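Local atomic coordinates of CarG (PDB entry 4O7J), a protein that is associated with intrinsic carbapenem resistance in Serratia and resembles lysozyme inhibitors in structure, although how it acts is not established. Residues Phe42-Pro47 against Ser52-Thr57; Gly105-Thr110 against Gln141-Ala146. All blocks are in the same frame, centred on the assembly; numbering follows the deposited sequence.

Interaction 1. Residues Phe42-Pro47 against Ser52-Thr57; sequences FFIHRP and SIMPVT
F43 and I53 face each other as an antiparallel, non-hydrogen-bonded pair, their CA atoms 4.5 Å apart, and the bonds that join the segments lie to either side of them. In the neighbouring hydrogen-bonded pair, I44 N donates to S52 O at 2.8 Å, and S52 N returns the bond to I44 O, also over 2.8 Å. Beyond the central pair, M54 N reaches F42 O over 3.0 Å. On the other side of the same pair a water accepts from F42 N at 2.8 Å and lies next to M54 O, in place of a direct bond.

This is a beta hairpin, made by strands 37-45 and 51-53, and its two faces are used differently. On one, F43 and I53 lie side by side and point the same way. I53 carries CG1 anti to its backbone N (chi1 -173°), which extends the branch along the phenyl group until CD1 comes 3.7 Å from F43 CE2. The ring is met obliquely.

On the face of I44 and S52, the thioether of M54 is the wedge. Its CG lies anti to the carbonyl carbon (chi1 -62°), and the chain then runs extended to a sulfur lodged between two neighbours: SD is 3.7 Å from F42 CB and 3.8 Å from I44 CG1. The same sulfur makes an oblique Met-aromatic contact with the F42 ring, whose edge-to-face partner is W128. Farther along, R46 lays its CG and CD beside S52 CB. The polar ends of both residues turn to D30 of the second subunit, the R46 guanidinium also pairing with D48.

Interaction 2. Residues Gly105-Thr110 against Gln141-Ala146; sequences GKVSLT and QSADEA
V107 holds CG1 opposite its backbone N (chi1 174°), and this rotation directs that methyl at A146, whose CB it meets at 3.7 Å. L109, two residues on along the strand, has CG on the far side from its carbonyl carbon (chi1 -65°), so that the forked end of the side chain swings back to the same alanine although its CB sets off in another direction. The two branches then divide the work: CD2 lies 4.2 Å from A146 CB, while CD1 stands 3.9 Å from A146 O. The methyl of A146 rests on both branched side chains, closer to V107, which project from one face of the strand. V107 CG1 has a second, looser neighbour in A143, whose CB is 4.4 Å away.

No hydrogen bond crosses between the segments; some of the polar groups of 141-146 shape the turn, while Q141 and S142 also bond to F102, K96 and L76. A146 N bonds to A143 O at 3.1 Å and E145 N to S142 O at 3.0 Å, both spanning three residues, which is the spacing of a 3-10 segment. E145 folds its carboxylate back over the start of the turn, where OE1 accepts from S142 N at 2.9 Å, nearly along the carboxylate C-O axis.

L109 also packs against V92, A94 and V134, and A143 against A94, so the turn shares its apolar surroundings with several strands. What results is a short 3-10 turn that follows strand 126-135 and folds back to lay A143 and A146 over one face of the antiparallel four-stranded sheet formed by 78-85, 88-96, 107-116 and 126-135.

In the fold
Interaction 1 and interaction 2 illustrate how two contacts that never touch can still be tied together by shared strands. Their centres are 27 Å apart, their nearest atoms about 8 Å, and they sit on opposite sides of the chain's centre. Strand 107-116 supplies V107 and L109 to interaction 2, while farther along it F114 packs on I44 and M54 of interaction 1. Strand 126-135 does likewise, with V134 beside L109 and Y126 beside I44. Only the hairpin contact is near the metal: the I44 side chain is about 5 Å from the sodium ion bound by D14, N16, D18, L20 and D22. The hairpin also reaches the second subunit, whereas no other chain touches interaction 2.

Interaction 1. Residues Phe42-Pro47 against Ser52-Thr57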
loop_
_atom_site.group_PDB
_atom_site.type_symbol
_atom_site.label_atom_id
_atom_site.label_comp_id
_atom_site.label_asym_id
_atom_site.label_seq_id
_atom_site.Cartn_x
_atom_site.Cartn_y
_atom_site.Cartn_z
ATOM N N PHE A 42 2.430 1.282 -6.260
ATOM C CA PHE A 42 2.185 2.023 -7.504
ATOM C C PHE A 42 0.925 2.852 -7.421
ATOM O O PHE A 42 -0.119 2.375 -7.076
ATOM C CB PHE A 42 2.098 1.099 -8.693
ATOM C CG PHE A 42 3.374 0.304 -8.970
ATOM C CD1 PHE A 42 3.556 -0.913 -8.354
ATOM C CD2 PHE A 42 4.320 0.783 -9.830
ATOM C CE1 PHE A 42 4.702 -1.637 -8.524
ATOM C CE2 PHE A 42 5.479 0.059 -10.061
ATOM C CZ PHE A 42 5.681 -1.131 -9.367
ATOM N N PHE A 43 1.051 4.129 -7.778
ATOM C CA PHE A 43 -0.064 5.028 -7.808
ATOM C C PHE A 43 -0.090 5.743 -9.139
ATOM O O PHE A 43 0.813 6.572 -9.393
ATOM C CB PHE A 43 0.015 6.082 -6.689
ATOM C CG PHE A 43 0.100 5.514 -5.310
ATOM C CD1 PHE A 43 1.305 5.197 -4.769
ATOM C CD2 PHE A 43 -1.031 5.432 -4.493
ATOM C CE1 PHE A 43 1.394 4.722 -3.509
ATOM C CE2 PHE A 43 -0.947 4.910 -3.217
ATOM C CZ PHE A 43 0.269 4.519 -2.730
ATOM N N ILE A 44 -1.201 5.597 -9.856
ATOM C CA ILE A 44 -1.371 6.160 -11.206
ATOM C C ILE A 44 -2.120 7.506 -11.119
ATOM O O ILE A 44 -3.156 7.625 -10.426
ATOM C CB ILE A 44 -2.152 5.261 -12.099
ATOM C CG1 ILE A 44 -1.403 3.932 -12.305
ATOM C CG2 ILE A 44 -2.399 5.957 -13.443
ATOM C CD1 ILE A 44 0.013 4.079 -12.850
ATOM N N HIS A 45 -1.541 8.492 -11.711
ATOM C CA HIS A 45 -2.088 9.848 -11.609
ATOM C C HIS A 45 -3.299 9.924 -12.585
ATOM O O HIS A 45 -3.163 9.621 -13.767
ATOM C CB HIS A 45 -0.978 10.795 -11.995
ATOM C CG HIS A 45 -1.277 12.249 -11.790
ATOM N ND1 HIS A 45 -0.287 13.212 -11.837
ATOM C CD2 HIS A 45 -2.427 12.914 -11.529
ATOM C CE1 HIS A 45 -0.811 14.402 -11.597
ATOM N NE2 HIS A 45 -2.110 14.253 -11.426
ATOM N N ARG A 46 -4.454 10.347 -12.096
ATOM C CA ARG A 46 -5.643 10.463 -12.931
ATOM C C ARG A 46 -5.849 11.864 -13.489
ATOM O O ARG A 46 -5.446 12.836 -12.882
ATOM C CB ARG A 46 -6.898 10.120 -12.126
ATOM C CG ARG A 46 -6.914 8.721 -11.532
ATOM C CD ARG A 46 -7.919 8.631 -10.389
ATOM N NE ARG A 46 -9.200 9.113 -10.849
ATOM C CZ ARG A 46 -10.111 8.390 -11.507
ATOM N NH1 ARG A 46 -9.942 7.085 -11.724
ATOM N NH2 ARG A 46 -11.238 8.993 -11.941
ATOM N N PRO A 47 -6.523 11.971 -14.629
ATOM C CA PRO A 47 -6.781 13.391 -15.090
ATOM C C PRO A 47 -7.475 14.318 -14.114
ATOM O O PRO A 47 -7.202 15.530 -14.136
ATOM C CB PRO A 47 -7.624 13.220 -16.356
ATOM C CG PRO A 47 -7.355 11.832 -16.815
ATOM C CD PRO A 47 -6.896 10.979 -15.632
ATOM N N SER A 52 -4.660 6.709 -8.300
ATOM C CA SER A 52 -5.298 5.424 -8.289
ATOM C C SER A 52 -4.258 4.348 -7.860
ATOM O O SER A 52 -3.228 4.124 -8.555
ATOM C CB SER A 52 -5.807 5.190 -9.682
ATOM O OG SER A 52 -6.659 4.058 -9.815
ATOM N N ILE A 53 -4.479 3.699 -6.747
ATOM C CA ILE A 53 -3.528 2.713 -6.237
ATOM C C ILE A 53 -3.718 1.399 -7.002
ATOM O O ILE A 53 -4.825 0.885 -7.122
ATOM C CB ILE A 53 -3.610 2.590 -4.685
ATOM C CG1 ILE A 53 -2.483 1.664 -4.152
ATOM C CG2 ILE A 53 -4.965 2.055 -4.221
ATOM C CD1 ILE A 53 -2.402 1.554 -2.631
ATOM N N MET A 54 -2.649 0.866 -7.573
ATOM C CA MET A 54 -2.693 -0.344 -8.302
ATOM C C MET A 54 -2.660 -1.581 -7.362
ATOM O O MET A 54 -1.871 -1.636 -6.448
ATOM C CB MET A 54 -1.521 -0.436 -9.305
ATOM C CG MET A 54 -1.544 0.632 -10.354
ATOM S SD MET A 54 -0.158 0.431 -11.498
ATOM C CE MET A 54 -0.695 -1.036 -12.383
ATOM N N PRO A 55 -3.571 -2.568 -7.597
ATOM C CA PRO A 55 -3.488 -3.851 -6.903
ATOM C C PRO A 55 -2.274 -4.702 -7.279
ATOM O O PRO A 55 -1.631 -4.496 -8.359
ATOM C CB PRO A 55 -4.827 -4.554 -7.296
ATOM C CG PRO A 55 -5.144 -4.017 -8.643
ATOM C CD PRO A 55 -4.615 -2.575 -8.645
ATOM N N VAL A 56 -1.940 -5.592 -6.371
ATOM C CA VAL A 56 -0.971 -6.644 -6.644
ATOM C C VAL A 56 -1.793 -7.697 -7.428
ATOM O O VAL A 56 -2.891 -8.085 -7.002
ATOM C CB VAL A 56 -0.385 -7.245 -5.367
ATOM C CG1 VAL A 56 0.465 -8.470 -5.683
ATOM C CG2 VAL A 56 0.469 -6.173 -4.646
ATOM N N THR A 57 -1.243 -8.203 -8.532
ATOM C CA THR A 57 -1.984 -9.123 -9.390
ATOM C C THR A 57 -2.225 -10.444 -8.696
ATOM O O THR A 57 -1.342 -10.958 -8.033
ATOM C CB THR A 57 -1.195 -9.360 -10.683
ATOM O OG1 THR A 57 -0.758 -8.094 -11.117
ATOM C CG2 THR A 57 -2.055 -9.956 -11.760
HETATM O O HOH W 1 0.683 -0.944 -5.989
#

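Interaction 2. Residues Gly105-Thr110 against Gln141-Ala146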
loop_
_atom_site.group_PDB
_atom_site.type_symbol
_atom_site.label_atom_id
_atom_site.label_comp_id
_atom_site.label_asym_id
_atom_site.label_seq_id
_atom_site.Cartn_x
_atom_site.Cartn_y
_atom_site.Cartn_z
ATOM N N GLY A 105 18.326 -23.393 -6.743
ATOM C CA GLY A 105 17.206 -24.007 -7.476
ATOM C C GLY A 105 16.628 -23.124 -8.589
ATOM O O GLY A 105 17.121 -22.022 -8.847
ATOM N N LYS A 106 15.583 -23.624 -9.212
ATOM C CA LYS A 106 14.974 -22.930 -10.336
ATOM C C LYS A 106 14.246 -21.669 -9.919
ATOM O O LYS A 106 13.742 -21.567 -8.795
ATOM C CB LYS A 106 13.943 -23.809 -11.088
ATOM C CG LYS A 106 14.557 -24.911 -11.927
ATOM C CD LYS A 106 13.408 -25.575 -12.705
ATOM C CE LYS A 106 13.831 -26.900 -13.278
ATOM N NZ LYS A 106 14.698 -26.700 -14.460
ATOM N N VAL A 107 14.297 -20.678 -10.787
ATOM C CA VAL A 107 13.703 -19.400 -10.521
ATOM C C VAL A 107 12.855 -19.103 -11.739
ATOM O O VAL A 107 13.355 -19.261 -12.881
ATOM C CB VAL A 107 14.746 -18.240 -10.304
ATOM C CG1 VAL A 107 14.007 -16.914 -10.171
ATOM C CG2 VAL A 107 15.661 -18.475 -9.134
ATOM N N SER A 108 11.604 -18.669 -11.545
ATOM C CA SER A 108 10.757 -18.155 -12.598
ATOM C C SER A 108 10.749 -16.650 -12.639
ATOM O O SER A 108 10.870 -15.997 -11.584
ATOM C CB SER A 108 9.296 -18.610 -12.484
ATOM O OG SER A 108 8.684 -18.203 -11.322
ATOM N N LEU A 109 10.536 -16.113 -13.852
ATOM C CA LEU A 109 10.420 -14.667 -14.049
ATOM C C LEU A 109 9.141 -14.370 -14.692
ATOM O O LEU A 109 8.907 -14.862 -15.800
ATOM C CB LEU A 109 11.578 -14.134 -14.873
ATOM C CG LEU A 109 12.992 -14.200 -14.298
ATOM C CD1 LEU A 109 14.012 -14.137 -15.425
ATOM C CD2 LEU A 109 13.263 -13.138 -13.220
ATOM N N THR A 110 8.255 -13.673 -13.940
ATOM C CA THR A 110 6.907 -13.320 -14.406
ATOM C C THR A 110 6.987 -11.854 -14.783
ATOM O O THR A 110 7.396 -11.008 -13.980
ATOM C CB THR A 110 5.821 -13.550 -13.381
ATOM O OG1 THR A 110 5.954 -14.875 -12.931
ATOM C CG2 THR A 110 4.445 -13.297 -13.959
ATOM N N GLN A 141 20.716 -19.326 -5.792
ATOM C CA GLN A 141 20.430 -19.290 -4.386
ATOM C C GLN A 141 19.344 -18.207 -4.053
ATOM O O GLN A 141 18.498 -18.479 -3.225
ATOM C CB GLN A 141 21.673 -18.981 -3.592
ATOM C CG GLN A 141 21.483 -18.927 -2.081
ATOM C CD GLN A 141 21.056 -20.238 -1.514
ATOM O OE1 GLN A 141 21.814 -21.192 -1.624
ATOM N NE2 GLN A 141 19.832 -20.320 -0.880
ATOM N N SER A 142 19.452 -17.034 -4.653
ATOM C CA SER A 142 18.566 -15.921 -4.333
ATOM C C SER A 142 17.851 -15.503 -5.589
ATOM O O SER A 142 18.431 -15.501 -6.707
ATOM C CB SER A 142 19.404 -14.747 -3.737
ATOM O OG SER A 142 18.547 -13.736 -3.222
ATOM N N ALA A 143 16.541 -15.263 -5.482
ATOM C CA ALA A 143 15.704 -15.017 -6.674
ATOM C C ALA A 143 16.154 -13.812 -7.478
ATOM O O ALA A 143 16.115 -13.850 -8.706
ATOM C CB ALA A 143 14.223 -14.849 -6.273
ATOM N N ASP A 144 16.669 -12.788 -6.801
ATOM C CA ASP A 144 17.124 -11.569 -7.455
ATOM C C ASP A 144 18.353 -11.828 -8.376
ATOM O O ASP A 144 18.589 -11.040 -9.301
ATOM C CB ASP A 144 17.496 -10.499 -6.437
ATOM C CG ASP A 144 18.468 -11.009 -5.429
ATOM O OD1 ASP A 144 18.090 -11.973 -4.736
ATOM O OD2 ASP A 144 19.597 -10.508 -5.367
ATOM N N GLU A 145 19.054 -12.926 -8.150
ATOM C CA GLU A 145 20.155 -13.236 -9.044
ATOM C C GLU A 145 19.707 -13.490 -10.506
ATOM O O GLU A 145 20.470 -13.271 -11.402
ATOM C CB GLU A 145 20.984 -14.370 -8.509
ATOM C CG GLU A 145 21.784 -14.122 -7.244
ATOM C CD GLU A 145 22.430 -15.444 -6.856
ATOM O OE1 GLU A 145 21.865 -16.143 -6.041
ATOM O OE2 GLU A 145 23.410 -15.830 -7.540
ATOM N N ALA A 146 18.489 -13.975 -10.699
ATOM C CA ALA A 146 17.969 -14.297 -12.005
ATOM C C ALA A 146 17.722 -13.041 -12.855
ATOM O O ALA A 146 17.542 -13.125 -14.037
ATOM C CB ALA A 146 16.694 -15.112 -11.907
#